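Local coordinates for SusD-like carbohydrate binding protein BF1063 (Bacteroides fragilis NCTC 9343, PDB 3I4G), which probably binds carbohydrate at the bacterial outer membrane, like other SusD-family proteins, at residues Pro304-Ser309 and Gly474-Gly479; Thr481-Ala484 and Glu489-Pro492. All coordinates share one frame; numbering follows the deposited sequence.

Interaction 1: Pro304-Ser309 and Gly474-Gly479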
ATOM      1  N   PRO A 304     -19.621  26.808  -1.431  1.00 15.36           N
ATOM      2  CA  PRO A 304     -20.879  26.549  -0.728  1.00 16.45           C
ATOM      3  C   PRO A 304     -21.327  25.086  -0.710  1.00 17.57           C
ATOM      4  O   PRO A 304     -22.224  24.748   0.080  1.00 17.25           O
ATOM      5  CB  PRO A 304     -21.911  27.426  -1.477  1.00 17.59           C
ATOM      6  CG  PRO A 304     -21.254  27.926  -2.681  1.00 21.67           C
ATOM      7  CD  PRO A 304     -19.783  27.740  -2.565  1.00 17.79           C
ATOM      8  N   ARG A 305     -20.752  24.238  -1.568  1.00 13.62           N
ATOM      9  CA  ARG A 305     -21.058  22.805  -1.541  1.00 12.89           C
ATOM     10  C   ARG A 305     -20.457  22.093  -0.323  1.00 11.49           C
ATOM     11  O   ARG A 305     -20.876  20.974  -0.001  1.00 14.67           O
ATOM     12  CB  ARG A 305     -20.564  22.115  -2.808  1.00 13.88           C
ATOM     13  CG  ARG A 305     -21.365  22.514  -4.034  1.00 15.21           C
ATOM     14  CD  ARG A 305     -20.726  22.035  -5.281  1.00 12.84           C
ATOM     15  NE  ARG A 305     -19.530  22.804  -5.568  1.00 12.52           N
ATOM     16  CZ  ARG A 305     -18.775  22.583  -6.623  1.00 11.96           C
ATOM     17  NH1 ARG A 305     -19.076  21.604  -7.436  1.00 15.50           N
ATOM     18  NH2 ARG A 305     -17.716  23.331  -6.850  1.00 16.06           N
ATOM     19  N   TYR A 306     -19.446  22.686   0.329  1.00 12.27           N
ATOM     20  CA  TYR A 306     -18.900  22.106   1.558  1.00 13.32           C
ATOM     21  C   TYR A 306     -19.953  22.116   2.660  1.00 13.04           C
ATOM     22  O   TYR A 306     -20.491  23.178   3.018  1.00 14.09           O
ATOM     23  CB  TYR A 306     -17.658  22.848   2.017  1.00 12.66           C
ATOM     24  CG  TYR A 306     -17.238  22.521   3.425  1.00 10.45           C
ATOM     25  CD1 TYR A 306     -16.929  21.229   3.760  1.00 10.52           C
ATOM     26  CD2 TYR A 306     -17.144  23.492   4.407  1.00 11.76           C
ATOM     27  CE1 TYR A 306     -16.542  20.893   5.081  1.00 10.25           C
ATOM     28  CE2 TYR A 306     -16.757  23.177   5.713  1.00 11.46           C
ATOM     29  CZ  TYR A 306     -16.459  21.868   6.034  1.00 11.95           C
ATOM     30  OH  TYR A 306     -16.047  21.636   7.340  1.00 11.84           O
ATOM     31  N   ASP A 307     -20.234  20.932   3.195  1.00 12.97           N
ATOM     32  CA  ASP A 307     -21.239  20.776   4.242  1.00 14.01           C
ATOM     33  C   ASP A 307     -20.594  20.130   5.443  1.00 11.38           C
ATOM     34  O   ASP A 307     -20.349  18.915   5.417  1.00 12.07           O
ATOM     35  CB  ASP A 307     -22.382  19.886   3.761  1.00 13.81           C
ATOM     36  CG  ASP A 307     -23.571  19.885   4.715  1.00 20.72           C
ATOM     37  OD1 ASP A 307     -23.394  20.224   5.897  1.00 16.58           O
ATOM     38  OD2 ASP A 307     -24.690  19.563   4.248  1.00 21.88           O
ATOM     39  N   PRO A 308     -20.308  20.906   6.501  1.00 10.94           N
ATOM     40  CA  PRO A 308     -19.689  20.334   7.700  1.00 12.52           C
ATOM     41  C   PRO A 308     -20.557  19.290   8.397  1.00 12.71           C
ATOM     42  O   PRO A 308     -20.007  18.515   9.161  1.00 13.22           O
ATOM     43  CB  PRO A 308     -19.448  21.547   8.624  1.00 14.48           C
ATOM     44  CG  PRO A 308     -20.126  22.621   8.060  1.00 16.11           C
ATOM     45  CD  PRO A 308     -20.486  22.366   6.639  1.00 12.98           C
ATOM     46  N   SER A 309     -21.855  19.232   8.073  1.00 12.07           N
ATOM     47  CA  SER A 309     -22.748  18.210   8.658  1.00 13.16           C
ATOM     48  C   SER A 309     -22.726  16.893   7.879  1.00 12.96           C
ATOM     49  O   SER A 309     -23.315  15.908   8.310  1.00 11.58           O
ATOM     50  CB  SER A 309     -24.192  18.723   8.768  1.00 13.92           C
ATOM     51  OG  SER A 309     -24.829  18.825   7.502  1.00 20.38           O
ATOM     52  N   GLY A 474      -6.822  17.185  11.237  1.00  8.20           N
ATOM     53  CA  GLY A 474      -7.896  16.208  11.277  1.00  8.80           C
ATOM     54  C   GLY A 474      -9.192  16.787  10.736  1.00  7.81           C
ATOM     55  O   GLY A 474      -9.215  17.766   9.954  1.00  8.56           O
ATOM     56  N   ALA A 475     -10.282  16.147  11.108  1.00  7.45           N
ATOM     57  CA  ALA A 475     -11.603  16.548  10.616  1.00  8.99           C
ATOM     58  C   ALA A 475     -11.984  17.915  11.120  1.00  8.44           C
ATOM     59  O   ALA A 475     -11.488  18.384  12.166  1.00  9.01           O
ATOM     60  CB  ALA A 475     -12.664  15.516  11.028  1.00  8.11           C
ATOM     61  N   PRO A 476     -12.880  18.579  10.378  1.00  7.88           N
ATOM     62  CA  PRO A 476     -13.327  19.892  10.807  1.00  8.35           C
ATOM     63  C   PRO A 476     -14.421  19.816  11.872  1.00  7.54           C
ATOM     64  O   PRO A 476     -15.323  18.986  11.755  1.00  9.60           O
ATOM     65  CB  PRO A 476     -13.925  20.506   9.538  1.00  9.72           C
ATOM     66  CG  PRO A 476     -13.936  19.465   8.497  1.00 13.28           C
ATOM     67  CD  PRO A 476     -13.495  18.179   9.106  1.00  9.96           C
ATOM     68  N   TYR A 477     -14.382  20.717  12.855  1.00  7.91           N
ATOM     69  CA  TYR A 477     -15.334  20.755  13.945  1.00  8.08           C
ATOM     70  C   TYR A 477     -15.828  22.178  14.250  1.00  7.72           C
ATOM     71  O   TYR A 477     -15.721  22.650  15.376  1.00  9.18           O
ATOM     72  CB  TYR A 477     -14.736  20.129  15.206  1.00  9.27           C
ATOM     73  CG  TYR A 477     -14.617  18.633  15.112  1.00  8.62           C
ATOM     74  CD1 TYR A 477     -15.687  17.838  15.384  1.00  9.51           C
ATOM     75  CD2 TYR A 477     -13.421  18.016  14.731  1.00 10.01           C
ATOM     76  CE1 TYR A 477     -15.606  16.474  15.269  1.00  9.28           C
ATOM     77  CE2 TYR A 477     -13.339  16.669  14.637  1.00  9.06           C
ATOM     78  CZ  TYR A 477     -14.419  15.893  14.908  1.00  9.01           C
ATOM     79  OH  TYR A 477     -14.309  14.501  14.781  1.00 10.61           O
ATOM     80  N   PRO A 478     -16.398  22.858  13.237  1.00  8.01           N
ATOM     81  CA  PRO A 478     -16.916  24.194  13.517  1.00  8.04           C
ATOM     82  C   PRO A 478     -18.001  24.177  14.590  1.00  8.93           C
ATOM     83  O   PRO A 478     -18.153  25.168  15.285  1.00 10.12           O
ATOM     84  CB  PRO A 478     -17.468  24.661  12.153  1.00  9.25           C
ATOM     85  CG  PRO A 478     -17.744  23.421  11.400  1.00  9.80           C
ATOM     86  CD  PRO A 478     -16.575  22.507  11.820  1.00  8.72           C
ATOM     87  N   GLY A 479     -18.753  23.106  14.749  1.00  9.50           N
ATOM     88  CA  GLY A 479     -19.818  23.106  15.756  1.00  9.92           C
ATOM     89  C   GLY A 479     -19.379  22.680  17.133  1.00 13.27           C
ATOM     90  O   GLY A 479     -20.215  22.579  18.011  1.00 13.66           O
TER
HETATM   91  O   HOH W   1     -17.977  19.310  11.050  1.00 18.49           O

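Interaction 2: Thr481-Ala484 and Glu489-Pro492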
ATOM      1  N   THR A 481     -17.972  22.881  20.838  1.00 10.74           N
ATOM      2  CA  THR A 481     -17.842  23.833  21.918  1.00 11.07           C
ATOM      3  C   THR A 481     -16.486  23.740  22.596  1.00 11.43           C
ATOM      4  O   THR A 481     -16.002  24.740  23.113  1.00 13.59           O
ATOM      5  CB  THR A 481     -18.923  23.612  23.017  1.00 12.63           C
ATOM      6  OG1 THR A 481     -18.738  22.324  23.600  1.00 15.72           O
ATOM      7  CG2 THR A 481     -20.311  23.711  22.431  1.00 15.49           C
ATOM      8  N   GLN A 482     -15.889  22.549  22.609  1.00 10.75           N
ATOM      9  CA  GLN A 482     -14.618  22.325  23.286  1.00 10.85           C
ATOM     10  C   GLN A 482     -13.402  22.516  22.403  1.00 10.86           C
ATOM     11  O   GLN A 482     -12.293  22.648  22.926  1.00 12.08           O
ATOM     12  CB  GLN A 482     -14.564  20.900  23.832  1.00 12.66           C
ATOM     13  CG  GLN A 482     -15.727  20.523  24.728  1.00 13.74           C
ATOM     14  CD  GLN A 482     -15.847  21.460  25.888  1.00 22.29           C
ATOM     15  OE1 GLN A 482     -16.795  22.245  25.968  1.00 23.80           O
ATOM     16  NE2 GLN A 482     -14.847  21.452  26.745  1.00 19.57           N
ATOM     17  N   TYR A 483     -13.597  22.600  21.093  1.00 10.93           N
ATOM     18  CA  TYR A 483     -12.483  22.700  20.151  1.00 10.39           C
ATOM     19  C   TYR A 483     -11.487  23.793  20.468  1.00 10.84           C
ATOM     20  O   TYR A 483     -10.258  23.551  20.559  1.00 11.35           O
ATOM     21  CB  TYR A 483     -13.052  22.945  18.740  1.00 10.24           C
ATOM     22  CG  TYR A 483     -11.975  23.231  17.722  1.00  9.43           C
ATOM     23  CD1 TYR A 483     -11.300  22.202  17.105  1.00  9.52           C
ATOM     24  CD2 TYR A 483     -11.635  24.525  17.367  1.00 10.70           C
ATOM     25  CE1 TYR A 483     -10.281  22.436  16.186  1.00  8.19           C
ATOM     26  CE2 TYR A 483     -10.642  24.768  16.432  1.00  9.71           C
ATOM     27  CZ  TYR A 483      -9.977  23.713  15.838  1.00  8.69           C
ATOM     28  OH  TYR A 483      -8.992  24.017  14.931  1.00  8.72           O
ATOM     29  N   ALA A 484     -11.973  25.012  20.667  1.00 11.04           N
ATOM     30  CA  ALA A 484     -11.068  26.149  20.832  1.00 12.63           C
ATOM     31  C   ALA A 484     -10.074  26.027  21.979  1.00 12.28           C
ATOM     32  O   ALA A 484      -8.944  26.555  21.882  1.00 13.45           O
ATOM     33  CB  ALA A 484     -11.888  27.450  21.009  1.00 15.10           C
ATOM     34  N   GLU A 489      -3.437  23.415  18.628  1.00  9.03           N
ATOM     35  CA  GLU A 489      -3.299  24.606  17.800  1.00  9.47           C
ATOM     36  C   GLU A 489      -4.610  24.816  17.067  1.00  9.21           C
ATOM     37  O   GLU A 489      -5.168  23.859  16.538  1.00  8.66           O
ATOM     38  CB  GLU A 489      -2.166  24.454  16.779  1.00 10.39           C
ATOM     39  CG  GLU A 489      -1.898  25.724  15.975  1.00 10.37           C
ATOM     40  CD  GLU A 489      -0.725  25.604  14.993  1.00 13.09           C
ATOM     41  OE1 GLU A 489       0.172  24.806  15.244  1.00 14.28           O
ATOM     42  OE2 GLU A 489      -0.737  26.347  13.989  1.00 19.28           O
ATOM     43  N   VAL A 490      -5.126  26.047  17.080  1.00  8.63           N
ATOM     44  CA  VAL A 490      -6.330  26.388  16.314  1.00  9.17           C
ATOM     45  C   VAL A 490      -5.934  26.405  14.857  1.00  9.82           C
ATOM     46  O   VAL A 490      -4.896  26.961  14.494  1.00 10.60           O
ATOM     47  CB  VAL A 490      -6.903  27.729  16.788  1.00 10.27           C
ATOM     48  CG1 VAL A 490      -8.021  28.260  15.863  1.00 10.93           C
ATOM     49  CG2 VAL A 490      -7.415  27.590  18.219  1.00 12.18           C
ATOM     50  N   ASP A 491      -6.742  25.773  14.011  1.00  7.81           N
ATOM     51  CA  ASP A 491      -6.464  25.676  12.568  1.00  7.36           C
ATOM     52  C   ASP A 491      -6.311  27.079  12.003  1.00  8.60           C
ATOM     53  O   ASP A 491      -7.273  27.854  11.981  1.00  9.12           O
ATOM     54  CB  ASP A 491      -7.595  24.876  11.926  1.00  7.34           C
ATOM     55  CG  ASP A 491      -7.571  24.842  10.445  1.00  8.48           C
ATOM     56  OD1 ASP A 491      -6.574  25.289   9.802  1.00  8.80           O
ATOM     57  OD2 ASP A 491      -8.601  24.361   9.917  1.00  8.73           O
ATOM     58  N   PRO A 492      -5.107  27.413  11.492  1.00  8.00           N
ATOM     59  CA  PRO A 492      -4.865  28.770  11.019  1.00  8.35           C
ATOM     60  C   PRO A 492      -5.577  29.094   9.703  1.00  9.49           C
ATOM     61  O   PRO A 492      -5.627  30.266   9.315  1.00 10.97           O
ATOM     62  CB  PRO A 492      -3.344  28.792  10.841  1.00  8.97           C
ATOM     63  CG  PRO A 492      -2.947  27.394  10.554  1.00  9.60           C
ATOM     64  CD  PRO A 492      -3.906  26.554  11.362  1.00  8.30           C
TER

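Interaction 1: Pro304-Ser309 and Gly474-Gly479
The ring of Tyr306 meets Pro476 through its hydroxyl end: Tyr306 OH lies 3.2 Å from Pro476 CG and 3.3 Å from Pro476 CB, with the proline approaching the aromatic ring obliquely. One ring face is turned to its own chain, where Pro308 N sits 3.9 Å above the plane, displaced toward the rim. Elsewhere the ring packs edge-to-face with Tyr301. CG of Tyr306 is anti to the backbone N (chi1 166°), and the phenol points toward the end of strand 471-476, where its length runs past Pro476 in the opposite direction, while one face stays over the chain at Pro308. Beside this pair a second contact joins two proline rings, Pro308 CB lying 3.8 Å from Pro478 CG. No direct hydrogen bond links 304-309 to 474-479; instead one water donates to Pro308 O at 2.9 Å and to Pro476 O at 2.8 Å, bridging the two carbonyls. Pro308 is the middle residue of an Asx turn: Asp307 OD1 accepts from Ser309 N and, at 2.6 Å, from Ser309 OG, both donors reaching it from the same face of the carboxylate plane. Across the contact, Tyr477 turns its side chain away from 304-309 and bonds through OH to Met337 O. The long loop between helices 285-288 and 317-322 thus rests on the end of a strand and the turn after it, through one tyrosine and three prolines. The direct contacts are van der Waals, and the hydrogen bonding between the two backbones runs through a water.

Interaction 2: Thr481-Ala484 and Glu489-Pro492
Tyr483 reaches across to 489-492 with its phenol oxygen, which accepts a hydrogen bond from Asp491 N at 3.0 Å. The bond is nearly straight (164°), and the amide nitrogen comes to the edge of the ring, near its plane. Tyr483 lies in a short, weakly bonded helical turn; with CG placed opposite the backbone N (chi1 173°), the ring extends far enough to span the gap to the returning loop. Its OH also hydrogen-bonds with Arg497 O, so the same atom touches both the loop and strand 497-502. Asp491 CB packs 3.4 Å from Tyr483 OH, and the carboxylate beyond it is turned steeply to the ring, their planes 74° apart. That carboxylate is held by Thr493 in the same loop and by Arg497 of strand 497-502: OD1 bonds with Thr493 OG1, and OD2 forms a salt bridge with Arg497 NE. Val490 divides its two methyls between different partners. CG1, opposite the backbone N, comes obliquely to the tyrosine ring, 4.4 Å from Tyr483 CE2, while CG2, lying beside that N, approaches Ala484 O at 4.1 Å. Both valine contacts are loose, consistent with an exposed side chain at the margin. The contact lies within the long connection of the antiparallel hairpin formed by strands 471-476 and 497-502, folding it back on itself; Tyr483 also touches Trp498, and Trp473 backs the loop. The phenol oxygen thus bonds to a backbone N-H in the loop and a carbonyl in strand 497-502, fixing where the ring ends; across this contact, directional bonding is accompanied by light apolar contact from Val490.

How the interactions relate
Both interactions are partly buried and lie toward the periphery of the chain, their centres 13 Å apart, at and just beyond the end of strand 471-476. Interaction 1 is long-range: it brings a loop from 165 residues earlier against the end of that strand. Interaction 2 is local, folding the connection between strands 471-476 and 497-502 back so that its helical turn meets the loop after it. Segments 474-479 and 481-484 adjoin in sequence, yet the two contacts do not otherwise touch. Each uses a tyrosine hydroxyl differently: in interaction 1 it packs on proline carbons while water joins the backbones, whereas in interaction 2 it bonds directly to the facing backbone.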